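Side-chain contact in Trp Repressor Binding Protein (Bacillus subtilis, PDB 1RLI), which is a putative NAD(P)H-dependent oxidoreductase of the SsuE family that probably carries FMN as its cofactor: residues 20-25 with 162-167. Sequence-based numbering, arbitrary orientation.
Sequences DVLAEK and GDILRD
A chi1 of -171° turns Ile164 CG1 away from the backbone N, which sends that branch to Leu22 and leaves CG2 to meet Val21. On the helix side, Val21 likewise swings CG1 opposite its own N (chi1 173°), where it meets the short 3-10 turn of residues 163-166. There the methyl is shared: Val21 CG1 lies 3.7 Å from Ile164 CG2 and equally close to Leu165 CD2. Val21 and Ile164 run alongside in opposing senses, whereas Leu165 lies roughly perpendicular to Val21 and closes the contact on its solvent side.

Leu22 reaches in with its branch point rather than a single methyl. Leu22 CG sits 3.7 Å from Ile164 CG1, the two side chains again nearly perpendicular. Leu22 CD1 adds a contact of 3.9 Å to Ile164 CD1. Leu22 also packs on Leu171 and Ala174 of helix 168-175 and on Ile121 and Val123 of strand 117-124, so this buried end of the contact runs on into the core. No hydrogen bond joins the two segments, but Asn18, at the start of the same helix, accepts from Ile164 N with its OD1 and makes a weak bond to Asp163 OD1 through ND2. With an alanine here in place of Ile164, lacking CG1, CG2 and CD1, a gap is likely to open facing Leu22, with Leu165 left as Val21's remaining partner on residues 162-167.

What results is an apolar seam between helix 18-27, which follows the first strand, and the loop leading from the last strand, 149-157, into the C-terminal helix, as fits the flavodoxin-like alpha/beta fold of NADPH-dependent FMN reductases.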
# COMPACT_ATOMS: atom_id res chain seq x y z
N ASP D 20 -13.40 6.96 -20.58
CA ASP D 20 -13.19 7.22 -22.00
C ASP D 20 -12.58 8.59 -22.21
O ASP D 20 -11.63 8.76 -22.97
CB ASP D 20 -14.52 7.17 -22.76
CG ASP D 20 -15.13 5.79 -22.78
OD1 ASP D 20 -15.66 5.41 -23.85
OD2 ASP D 20 -15.10 5.09 -21.74
N VAL D 21 -13.16 9.57 -21.53
CA VAL D 21 -12.70 10.95 -21.62
C VAL D 21 -11.23 11.10 -21.23
O VAL D 21 -10.46 11.69 -21.98
CB VAL D 21 -13.57 11.87 -20.73
CG1 VAL D 21 -12.98 13.27 -20.68
CG2 VAL D 21 -15.00 11.92 -21.26
N LEU D 22 -10.84 10.57 -20.07
CA LEU D 22 -9.46 10.70 -19.64
C LEU D 22 -8.50 9.99 -20.58
O LEU D 22 -7.40 10.48 -20.82
CB LEU D 22 -9.26 10.14 -18.22
CG LEU D 22 -9.57 11.08 -17.06
CD1 LEU D 22 -9.23 10.40 -15.73
CD2 LEU D 22 -8.74 12.35 -17.23
N ALA D 23 -8.92 8.85 -21.11
CA ALA D 23 -8.06 8.09 -22.01
C ALA D 23 -7.80 8.88 -23.29
O ALA D 23 -6.68 8.90 -23.80
CB ALA D 23 -8.69 6.76 -22.35
N GLU D 24 -8.84 9.55 -23.79
CA GLU D 24 -8.68 10.33 -25.01
C GLU D 24 -7.66 11.46 -24.84
O GLU D 24 -6.93 11.79 -25.77
CB GLU D 24 -10.02 10.90 -25.46
CG GLU D 24 -9.97 11.61 -26.81
CD GLU D 24 -9.44 10.71 -27.93
OE1 GLU D 24 -9.90 9.55 -28.03
OE2 GLU D 24 -8.58 11.17 -28.71
N LYS D 25 -7.62 12.05 -23.64
CA LYS D 25 -6.67 13.13 -23.35
C LYS D 25 -5.25 12.57 -23.41
O LYS D 25 -4.32 13.24 -23.88
CB LYS D 25 -6.92 13.70 -21.95
CG LYS D 25 -8.33 14.23 -21.73
CD LYS D 25 -8.57 15.56 -22.43
CE LYS D 25 -7.79 16.68 -21.77
NZ LYS D 25 -8.15 18.03 -22.31
N GLY D 162 -19.17 12.51 -17.47
CA GLY D 162 -18.75 13.88 -17.72
C GLY D 162 -18.26 14.70 -16.54
O GLY D 162 -17.75 15.80 -16.73
N ASP D 163 -18.39 14.20 -15.31
CA ASP D 163 -17.94 15.01 -14.19
C ASP D 163 -16.42 15.05 -14.06
O ASP D 163 -15.89 15.84 -13.28
CB ASP D 163 -18.60 14.54 -12.89
CG ASP D 163 -18.00 13.28 -12.34
OD1 ASP D 163 -17.65 12.39 -13.15
OD2 ASP D 163 -17.89 13.17 -11.10
N ILE D 164 -15.72 14.22 -14.84
CA ILE D 164 -14.25 14.24 -14.77
C ILE D 164 -13.72 15.54 -15.34
O ILE D 164 -12.65 16.02 -14.96
CB ILE D 164 -13.60 13.06 -15.54
CG1 ILE D 164 -12.10 13.02 -15.24
CG2 ILE D 164 -13.80 13.21 -17.05
CD1 ILE D 164 -11.78 12.70 -13.78
N LEU D 165 -14.48 16.12 -16.26
CA LEU D 165 -14.11 17.39 -16.89
C LEU D 165 -13.96 18.49 -15.84
O LEU D 165 -13.43 19.56 -16.13
CB LEU D 165 -15.17 17.78 -17.93
CG LEU D 165 -15.35 16.76 -19.06
CD1 LEU D 165 -16.55 17.13 -19.90
CD2 LEU D 165 -14.09 16.71 -19.90
N ARG D 166 -14.42 18.22 -14.63
CA ARG D 166 -14.32 19.17 -13.53
C ARG D 166 -13.05 18.93 -12.72
O ARG D 166 -12.66 19.76 -11.88
CB ARG D 166 -15.56 19.04 -12.64
CG ARG D 166 -15.59 19.97 -11.44
CD ARG D 166 -16.98 20.02 -10.84
NE ARG D 166 -17.55 18.69 -10.67
CZ ARG D 166 -18.76 18.45 -10.17
NH1 ARG D 166 -19.52 19.46 -9.78
NH2 ARG D 166 -19.20 17.20 -10.06
N ASP D 167 -12.38 17.80 -12.96
CA ASP D 167 -11.15 17.46 -12.26
C ASP D 167 -9.98 17.91 -13.15
O ASP D 167 -9.32 17.10 -13.81
CB ASP D 167 -11.08 15.95 -12.03
CG ASP D 167 -9.94 15.54 -11.10
OD1 ASP D 167 -8.96 16.32 -10.97
OD2 ASP D 167 -10.02 14.44 -10.52